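Local structure of chromosome partition protein Smc (Pyrococcus furiosus, 3NWC) at residues A[8-13]-A[51-56]; A[22-27]-A[87-92]; A[97-102]-A[120-125]. The protein probably serves chromosome condensation and partitioning and binds single-stranded DNA; this piece is its hinge domain, which mediates dimerization and DNA binding. One frame throughout, in Å; residues are numbered along the deposited sequence.

Contact 1 (A[8-13]-A[51-56]); sequences RELIAA and YALAIE
Leu10 reaches from helix 4-19 onto the first turn of helix 52-59, and its two methyls divide the work. CD2 meets Ala52 CB at 3.7 Å, while CD1 lodges between the backbone of Ala52 and Leu53 and the side chain of Glu56, 3.9 Å from Glu56 CB. The torsion allows this: with CG anti to the backbone N (chi1 178°), the chain swings over to the other helix although its CB does not aim there. Leu53 answers with the same extended chi1. Its CD1 lies 3.9 Å from Leu10 CA and its CD2 3.8 Å from Glu9 CB, so that Leu10, Ala52 and Leu53 form the tight part of the contact. The short helical segments run in nearly the same sense, their axes 32° apart and 9.6 Å at closest approach, so within the hinge domain helix 4-19 runs roughly alongside helix 52-59. A turn further on, Ala13 CB rests on Glu56 CG at 3.9 Å. No hydrogen bond links the segments, and the buried Glu9 carries its carboxylate away: OE2 makes a salt bridge with Arg169 and OE1 accepts a hydrogen bond from Phe168 N. Glu56 bends at chi2, and its OE2 pairs with Arg17. The flank where Leu10 meets Ala52 is partly exposed, and the outward face of helix 4-19, with Arg8 and Ile11, is open to solvent.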
loop_
_atom_site.group_PDB
_atom_site.type_symbol
_atom_site.label_atom_id
_atom_site.label_comp_id
_atom_site.label_asym_id
_atom_site.label_seq_id
_atom_site.Cartn_x
_atom_site.Cartn_y
_atom_site.Cartn_z
ATOM N N ARG A 8 -19.895 11.100 -0.322
ATOM C CA ARG A 8 -18.846 11.973 0.196
ATOM C C ARG A 8 -17.558 11.169 0.409
ATOM O O ARG A 8 -16.457 11.627 0.065
ATOM C CB ARG A 8 -19.299 12.657 1.495
ATOM C CG ARG A 8 -20.446 13.654 1.268
ATOM C CD ARG A 8 -20.839 14.373 2.540
ATOM N NE ARG A 8 -21.840 15.395 2.252
ATOM C CZ ARG A 8 -21.544 16.633 1.859
ATOM N NH1 ARG A 8 -20.279 16.998 1.731
ATOM N NH2 ARG A 8 -22.505 17.511 1.602
ATOM N N GLU A 9 -17.704 9.981 0.978
ATOM C CA GLU A 9 -16.566 9.078 1.198
ATOM C C GLU A 9 -15.847 8.762 -0.099
ATOM O O GLU A 9 -14.616 8.782 -0.159
ATOM C CB GLU A 9 -17.022 7.751 1.850
ATOM C CG GLU A 9 -17.284 7.840 3.348
ATOM C CD GLU A 9 -16.031 8.194 4.126
ATOM O OE1 GLU A 9 -15.185 7.301 4.317
ATOM O OE2 GLU A 9 -15.889 9.366 4.539
ATOM N N LEU A 10 -16.611 8.427 -1.130
ATOM C CA LEU A 10 -16.037 8.098 -2.436
ATOM C C LEU A 10 -15.281 9.270 -3.051
ATOM O O LEU A 10 -14.160 9.117 -3.536
ATOM C CB LEU A 10 -17.124 7.626 -3.413
ATOM C CG LEU A 10 -16.662 7.291 -4.835
ATOM C CD1 LEU A 10 -15.651 6.152 -4.812
ATOM C CD2 LEU A 10 -17.838 6.939 -5.743
ATOM N N ILE A 11 -15.897 10.446 -3.054
ATOM C CA ILE A 11 -15.226 11.632 -3.579
ATOM C C ILE A 11 -13.919 11.856 -2.831
ATOM O O ILE A 11 -12.879 12.123 -3.441
ATOM C CB ILE A 11 -16.112 12.900 -3.460
ATOM C CG1 ILE A 11 -17.414 12.711 -4.240
ATOM C CG2 ILE A 11 -15.355 14.121 -3.971
ATOM C CD1 ILE A 11 -17.215 12.531 -5.729
ATOM N N ALA A 12 -13.975 11.746 -1.504
ATOM C CA ALA A 12 -12.786 11.985 -0.688
ATOM C C ALA A 12 -11.719 10.938 -0.970
ATOM O O ALA A 12 -10.555 11.252 -1.125
ATOM C CB ALA A 12 -13.120 12.037 0.789
ATOM N N ALA A 13 -12.119 9.676 -1.042
ATOM C CA ALA A 13 -11.137 8.641 -1.309
ATOM C C ALA A 13 -10.428 8.873 -2.642
ATOM O O ALA A 13 -9.209 8.691 -2.759
ATOM C CB ALA A 13 -11.809 7.262 -1.269
ATOM N N TYR A 51 -21.415 -0.183 -5.848
ATOM C CA TYR A 51 -20.146 -0.774 -5.409
ATOM C C TYR A 51 -18.944 0.109 -5.697
ATOM O O TYR A 51 -17.797 -0.323 -5.540
ATOM C CB TYR A 51 -19.939 -2.158 -6.046
ATOM C CG TYR A 51 -21.098 -3.075 -5.767
ATOM C CD1 TYR A 51 -21.329 -3.545 -4.487
ATOM C CD2 TYR A 51 -21.976 -3.445 -6.779
ATOM C CE1 TYR A 51 -22.408 -4.372 -4.216
ATOM C CE2 TYR A 51 -23.047 -4.269 -6.519
ATOM C CZ TYR A 51 -23.261 -4.726 -5.242
ATOM O OH TYR A 51 -24.333 -5.551 -4.982
ATOM N N ALA A 52 -19.199 1.349 -6.108
ATOM C CA ALA A 52 -18.103 2.249 -6.459
ATOM C C ALA A 52 -17.128 2.476 -5.315
ATOM O O ALA A 52 -15.923 2.469 -5.524
ATOM C CB ALA A 52 -18.630 3.573 -6.965
ATOM N N LEU A 53 -17.639 2.703 -4.115
ATOM C CA LEU A 53 -16.763 2.896 -2.960
ATOM C C LEU A 53 -16.043 1.591 -2.591
ATOM O O LEU A 53 -14.840 1.569 -2.328
ATOM C CB LEU A 53 -17.559 3.457 -1.768
ATOM C CG LEU A 53 -16.826 3.725 -0.446
ATOM C CD1 LEU A 53 -15.654 4.713 -0.627
ATOM C CD2 LEU A 53 -17.795 4.250 0.595
ATOM N N ALA A 54 -16.782 0.490 -2.579
ATOM C CA ALA A 54 -16.169 -0.798 -2.251
ATOM C C ALA A 54 -14.992 -1.136 -3.163
ATOM O O ALA A 54 -13.958 -1.633 -2.709
ATOM C CB ALA A 54 -17.234 -1.906 -2.302
ATOM N N ILE A 55 -15.147 -0.869 -4.456
ATOM C CA ILE A 55 -14.092 -1.150 -5.424
ATOM C C ILE A 55 -12.921 -0.162 -5.293
ATOM O O ILE A 55 -11.761 -0.561 -5.383
ATOM C CB ILE A 55 -14.637 -1.156 -6.874
ATOM C CG1 ILE A 55 -15.620 -2.327 -7.030
ATOM C CG2 ILE A 55 -13.506 -1.289 -7.873
ATOM C CD1 ILE A 55 -15.001 -3.658 -6.601
ATOM N N GLU A 56 -13.225 1.117 -5.088
ATOM C CA GLU A 56 -12.160 2.093 -4.825
ATOM C C GLU A 56 -11.324 1.638 -3.631
ATOM O O GLU A 56 -10.089 1.632 -3.694
ATOM C CB GLU A 56 -12.756 3.479 -4.561
ATOM C CG GLU A 56 -11.750 4.518 -4.040
ATOM C CD GLU A 56 -10.686 4.878 -5.054
ATOM O OE1 GLU A 56 -10.976 4.858 -6.266
ATOM O OE2 GLU A 56 -9.554 5.190 -4.630
#

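Contact 2 (A[22-27]-A[87-92]); sequences NRAAEE and GRLTFL
Asn22 ND2 is held by two backbone carbonyls: it donates to Arg88 O at 3.2 Å, with an N-H...O angle of 159°, and to Leu86 O. With CG anti to the backbone N (chi1 173°), the side chain of Asn22 carries its amide out to Arg88 O. Arg88 O lies nearly in the plane of the Asn22 amide, whereas ND2 comes to that carbonyl from above its plane, 45° out of it. Asn22 OD1 accepts from Ala24 N at 2.9 Å, an Asx turn that leads into helix 24-28 and fixes the rotation of the amide. With an alanine here, Arg88 O and Leu86 O would probably lose this donor, and the turn before the helix its side-chain brace. Gly87 passes close by the amide, its C 4.0 Å from Asn22 ND2: a CB on it would come tight against that nitrogen. The apolar half belongs to Leu89, whose two methyls lie against the start of the helix. CD1 sits 4.0 Å from Ala25 N and 4.3 Å from Ala24 CB, and CD2 lies 4.1 Å from Asn22 O. Leu89 also packs on Leu28, on Leu81 of helix 71-83 and on Val66 of strand 66-68. Strand 89-93 runs parallel to strand 66-68 on one side and antiparallel to a strand of the second subunit on the other, carrying the sheet across the dimer interface.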
loop_
_atom_site.group_PDB
_atom_site.type_symbol
_atom_site.label_atom_id
_atom_site.label_comp_id
_atom_site.label_asym_id
_atom_site.label_seq_id
_atom_site.Cartn_x
_atom_site.Cartn_y
_atom_site.Cartn_z
ATOM N N ASN A 22 1.449 9.086 -8.575
ATOM C CA ASN A 22 2.453 9.712 -9.421
ATOM C C ASN A 22 2.036 9.658 -10.895
ATOM O O ASN A 22 1.840 8.577 -11.454
ATOM C CB ASN A 22 3.768 8.955 -9.195
ATOM C CG ASN A 22 4.868 9.388 -10.122
ATOM O OD1 ASN A 22 4.756 10.406 -10.813
ATOM N ND2 ASN A 22 5.955 8.610 -10.145
ATOM N N ARG A 23 1.892 10.823 -11.523
ATOM C CA ARG A 23 1.423 10.884 -12.909
ATOM C C ARG A 23 2.498 10.445 -13.907
ATOM O O ARG A 23 2.365 10.659 -15.116
ATOM C CB ARG A 23 0.920 12.292 -13.248
ATOM C CG ARG A 23 0.132 12.389 -14.547
ATOM C CD ARG A 23 -0.277 13.829 -14.843
ATOM N NE ARG A 23 -1.462 14.236 -14.091
ATOM C CZ ARG A 23 -1.446 14.651 -12.828
ATOM N NH1 ARG A 23 -0.301 14.707 -12.159
ATOM N NH2 ARG A 23 -2.577 15.005 -12.230
ATOM N N ALA A 24 3.554 9.821 -13.395
ATOM C CA ALA A 24 4.655 9.354 -14.232
ATOM C C ALA A 24 4.206 8.321 -15.257
ATOM O O ALA A 24 4.850 8.149 -16.288
ATOM C CB ALA A 24 5.771 8.787 -13.379
ATOM N N ALA A 25 3.110 7.628 -14.968
ATOM C CA ALA A 25 2.597 6.626 -15.891
ATOM C C ALA A 25 2.339 7.250 -17.255
ATOM O O ALA A 25 2.539 6.613 -18.287
ATOM C CB ALA A 25 1.331 5.984 -15.346
ATOM N N GLU A 26 1.906 8.508 -17.248
ATOM C CA GLU A 26 1.635 9.235 -18.482
ATOM C C GLU A 26 2.904 9.498 -19.293
ATOM O O GLU A 26 2.903 9.365 -20.517
ATOM C CB GLU A 26 0.910 10.553 -18.182
ATOM C CG GLU A 26 -0.463 10.362 -17.557
ATOM C CD GLU A 26 -1.309 9.365 -18.327
ATOM O OE1 GLU A 26 -1.682 9.668 -19.480
ATOM O OE2 GLU A 26 -1.591 8.275 -17.783
ATOM N N GLU A 27 3.979 9.875 -18.608
ATOM C CA GLU A 27 5.268 10.107 -19.259
ATOM C C GLU A 27 5.849 8.822 -19.858
ATOM O O GLU A 27 6.625 8.879 -20.810
ATOM C CB GLU A 27 6.261 10.741 -18.274
ATOM C CG GLU A 27 6.817 12.094 -18.714
ATOM C CD GLU A 27 8.174 11.988 -19.392
ATOM O OE1 GLU A 27 8.813 10.920 -19.296
ATOM O OE2 GLU A 27 8.605 12.976 -20.019
ATOM N N GLY A 87 10.316 9.573 -10.375
ATOM C CA GLY A 87 9.813 8.892 -9.196
ATOM C C GLY A 87 9.649 7.399 -9.401
ATOM O O GLY A 87 10.351 6.793 -10.203
ATOM N N ARG A 88 8.706 6.813 -8.669
ATOM C CA ARG A 88 8.538 5.362 -8.642
ATOM C C ARG A 88 7.177 4.896 -9.131
ATOM O O ARG A 88 6.182 5.599 -8.989
ATOM C CB ARG A 88 8.771 4.833 -7.225
ATOM C CG ARG A 88 10.233 4.914 -6.819
ATOM C CD ARG A 88 10.413 4.688 -5.348
ATOM N NE ARG A 88 10.138 3.307 -4.896
ATOM C CZ ARG A 88 11.046 2.327 -4.861
ATOM N NH1 ARG A 88 12.278 2.518 -5.311
ATOM N NH2 ARG A 88 10.725 1.134 -4.379
ATOM N N LEU A 89 7.160 3.701 -9.719
ATOM C CA LEU A 89 5.918 3.002 -10.043
ATOM C C LEU A 89 6.034 1.530 -9.701
ATOM O O LEU A 89 7.133 0.984 -9.625
ATOM C CB LEU A 89 5.592 3.125 -11.534
ATOM C CG LEU A 89 5.310 4.525 -12.084
ATOM C CD1 LEU A 89 5.204 4.487 -13.613
ATOM C CD2 LEU A 89 4.060 5.157 -11.460
ATOM N N THR A 90 4.876 0.900 -9.497
ATOM C CA THR A 90 4.755 -0.529 -9.298
ATOM C C THR A 90 4.211 -1.141 -10.576
ATOM O O THR A 90 3.181 -0.695 -11.103
ATOM C CB THR A 90 3.803 -0.839 -8.133
ATOM O OG1 THR A 90 4.341 -0.271 -6.935
ATOM C CG2 THR A 90 3.660 -2.348 -7.942
ATOM N N PHE A 91 4.921 -2.144 -11.089
ATOM C CA PHE A 91 4.553 -2.763 -12.363
ATOM C C PHE A 91 4.006 -4.158 -12.158
ATOM O O PHE A 91 4.512 -4.903 -11.309
ATOM C CB PHE A 91 5.773 -2.800 -13.275
ATOM C CG PHE A 91 6.297 -1.431 -13.622
ATOM C CD1 PHE A 91 5.771 -0.726 -14.696
ATOM C CD2 PHE A 91 7.297 -0.840 -12.860
ATOM C CE1 PHE A 91 6.245 0.543 -15.011
ATOM C CE2 PHE A 91 7.774 0.427 -13.168
ATOM C CZ PHE A 91 7.246 1.119 -14.250
ATOM N N LEU A 92 2.982 -4.507 -12.941
ATOM C CA LEU A 92 2.363 -5.834 -12.894
ATOM C C LEU A 92 2.598 -6.575 -14.218
ATOM O O LEU A 92 1.905 -6.321 -15.203
ATOM C CB LEU A 92 0.862 -5.706 -12.626
ATOM C CG LEU A 92 0.464 -4.807 -11.445
ATOM C CD1 LEU A 92 -1.042 -4.846 -11.241
ATOM C CD2 LEU A 92 1.170 -5.253 -10.176
#

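Contact 3 (A[97-102]-A[120-125]); sequences IKPKHV and IENAVK
The irregular segment 97-102 runs beside helix 121-128, with the CA atoms of Pro99 and Lys125 closest, 4.7 Å apart, and those of Ile97 and Ala123 at 6.3 Å. One backbone bond pins the two together: Lys100 N donates to Lys125 O at 3.1 Å. Lys100 CB lies 3.6 Å from Lys125 O. Next to this bond the ring of Pro99 lies against the helix, its CB 3.8 Å from Lys125 CB and its CG 3.6 Å from Asn122 OD1. Pro99 and Asn122 point the same way, side by side. With CG anti to its carbonyl carbon (chi1 -67°), Asn122 sets its amide beside the Pro99 ring while ND2 donates to Leu94 O, so the amide also ties the helix to the chain just before Ile97. At the far end the methyl CG2 of Ile97 presses on the helix backbone, 3.7 Å from both Asn122 O and Asn122 CB. Ile97 also packs on Gly161 of the second subunit and Lys98 bonds to that subunit through its backbone, so this loop takes part in the dimer interface. Across the segments the attachment thus rests on a main-chain bond and van der Waals contact of aliphatic groups with the helix backbone and the Asn122 amide, with no salt bridge, while Lys100 NZ, bonded to Phe126 O, would probably be favoured by the carbonyls at this end of the helix.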
loop_
_atom_site.group_PDB
_atom_site.type_symbol
_atom_site.label_atom_id
_atom_site.label_comp_id
_atom_site.label_asym_id
_atom_site.label_seq_id
_atom_site.Cartn_x
_atom_site.Cartn_y
_atom_site.Cartn_z
ATOM N N ILE A 97 2.584 -12.058 -12.750
ATOM C CA ILE A 97 1.689 -11.645 -11.686
ATOM C C ILE A 97 0.683 -12.735 -11.327
ATOM O O ILE A 97 0.052 -13.329 -12.195
ATOM C CB ILE A 97 0.987 -10.313 -12.046
ATOM C CG1 ILE A 97 0.456 -9.613 -10.784
ATOM C CG2 ILE A 97 -0.085 -10.545 -13.114
ATOM C CD1 ILE A 97 1.559 -9.052 -9.870
ATOM N N LYS A 98 0.545 -13.005 -10.039
ATOM C CA LYS A 98 -0.249 -14.146 -9.596
ATOM C C LYS A 98 -1.701 -13.795 -9.262
ATOM O O LYS A 98 -1.969 -13.038 -8.328
ATOM C CB LYS A 98 0.422 -14.810 -8.394
ATOM C CG LYS A 98 1.655 -15.628 -8.767
ATOM C CD LYS A 98 2.326 -16.230 -7.538
ATOM N N PRO A 99 -2.650 -14.366 -10.016
ATOM C CA PRO A 99 -4.066 -14.134 -9.715
ATOM C C PRO A 99 -4.439 -14.713 -8.358
ATOM O O PRO A 99 -3.864 -15.721 -7.933
ATOM C CB PRO A 99 -4.795 -14.887 -10.833
ATOM C CG PRO A 99 -3.791 -15.021 -11.931
ATOM C CD PRO A 99 -2.455 -15.128 -11.262
ATOM N N LYS A 100 -5.383 -14.073 -7.682
ATOM C CA LYS A 100 -5.930 -14.576 -6.431
ATOM C C LYS A 100 -7.339 -15.060 -6.726
ATOM O O LYS A 100 -7.918 -14.698 -7.759
ATOM C CB LYS A 100 -5.958 -13.468 -5.380
ATOM C CG LYS A 100 -4.592 -12.866 -5.063
ATOM C CD LYS A 100 -4.715 -11.780 -3.989
ATOM C CE LYS A 100 -3.361 -11.308 -3.495
ATOM N NZ LYS A 100 -2.584 -10.659 -4.578
ATOM N N HIS A 101 -7.896 -15.872 -5.835
ATOM C CA HIS A 101 -9.232 -16.417 -6.062
ATOM C C HIS A 101 -10.060 -16.456 -4.787
ATOM O O HIS A 101 -9.522 -16.590 -3.684
ATOM C CB HIS A 101 -9.138 -17.825 -6.668
ATOM C CG HIS A 101 -8.222 -17.905 -7.845
ATOM N ND1 HIS A 101 -6.907 -18.310 -7.740
ATOM C CD2 HIS A 101 -8.419 -17.602 -9.151
ATOM C CE1 HIS A 101 -6.340 -18.266 -8.932
ATOM N NE2 HIS A 101 -7.235 -17.839 -9.806
ATOM N N VAL A 102 -11.375 -16.340 -4.945
ATOM C CA VAL A 102 -12.283 -16.469 -3.817
ATOM C C VAL A 102 -12.506 -17.945 -3.524
ATOM O O VAL A 102 -12.723 -18.738 -4.434
ATOM C CB VAL A 102 -13.625 -15.764 -4.084
ATOM C CG1 VAL A 102 -14.597 -16.010 -2.948
ATOM C CG2 VAL A 102 -13.397 -14.250 -4.254
ATOM N N ILE A 120 -5.899 -8.570 -19.660
ATOM C CA ILE A 120 -5.203 -8.179 -18.433
ATOM C C ILE A 120 -5.758 -8.879 -17.204
ATOM O O ILE A 120 -5.522 -8.470 -16.075
ATOM C CB ILE A 120 -5.268 -6.653 -18.216
ATOM C CG1 ILE A 120 -6.714 -6.206 -17.957
ATOM C CG2 ILE A 120 -4.696 -5.939 -19.422
ATOM C CD1 ILE A 120 -6.841 -4.845 -17.375
ATOM N N GLU A 121 -6.473 -9.967 -17.428
ATOM C CA GLU A 121 -7.150 -10.651 -16.336
ATOM C C GLU A 121 -6.225 -11.030 -15.175
ATOM O O GLU A 121 -6.638 -10.982 -14.017
ATOM C CB GLU A 121 -7.904 -11.884 -16.844
ATOM C CG GLU A 121 -7.020 -12.954 -17.444
ATOM C CD GLU A 121 -7.821 -14.114 -18.003
ATOM O OE1 GLU A 121 -8.914 -14.396 -17.465
ATOM O OE2 GLU A 121 -7.359 -14.740 -18.980
ATOM N N ASN A 122 -4.983 -11.393 -15.464
ATOM C CA ASN A 122 -4.103 -11.824 -14.386
ATOM C C ASN A 122 -3.809 -10.680 -13.434
ATOM O O ASN A 122 -3.686 -10.885 -12.238
ATOM C CB ASN A 122 -2.801 -12.397 -14.916
ATOM C CG ASN A 122 -3.006 -13.694 -15.660
ATOM O OD1 ASN A 122 -4.037 -14.350 -15.503
ATOM N ND2 ASN A 122 -2.032 -14.067 -16.478
ATOM N N ALA A 123 -3.698 -9.480 -13.989
ATOM C CA ALA A 123 -3.436 -8.279 -13.200
ATOM C C ALA A 123 -4.654 -7.881 -12.391
ATOM O O ALA A 123 -4.530 -7.499 -11.233
ATOM C CB ALA A 123 -3.004 -7.141 -14.095
ATOM N N VAL A 124 -5.836 -7.980 -12.998
ATOM C CA VAL A 124 -7.064 -7.644 -12.287
ATOM C C VAL A 124 -7.355 -8.624 -11.157
ATOM O O VAL A 124 -7.744 -8.228 -10.054
ATOM C CB VAL A 124 -8.264 -7.589 -13.258
ATOM C CG1 VAL A 124 -9.565 -7.446 -12.480
ATOM C CG2 VAL A 124 -8.076 -6.439 -14.214
ATOM N N LYS A 125 -7.151 -9.912 -11.418
ATOM C CA LYS A 125 -7.410 -10.920 -10.400
ATOM C C LYS A 125 -6.341 -10.906 -9.310
ATOM O O LYS A 125 -6.608 -11.269 -8.167
ATOM C CB LYS A 125 -7.549 -12.306 -11.029
ATOM C CG LYS A 125 -8.835 -12.467 -11.816
ATOM C CD LYS A 125 -8.828 -13.751 -12.635
ATOM C CE LYS A 125 -10.103 -13.879 -13.455
ATOM N NZ LYS A 125 -11.311 -13.904 -12.579
#

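How the contacts relate
Contact 1 lies on the opposite side of the chain's centre from the other two, its centre 22 Å from each of theirs. Helices 4-19 and 24-28 follow each other along the chain, and the segments of contacts 1 and 2 alternate in the order 8-13, 22-27, 51-56, 87-92; contact 3 opens only after both have closed. Contacts 2 and 3 have centres 20 Å apart yet touch: Leu92, on strand 89-93, packs with its CD2 on Ile97 CD1 at 3.8 Å and its CD1 faces Ala123 CB. Both also meet the second subunit, the one through its strand and the other through the loop that follows, whereas contact 1 joins helix 4-19 to helix 52-59 within a single subunit, and no residue of the second subunit touches its two segments.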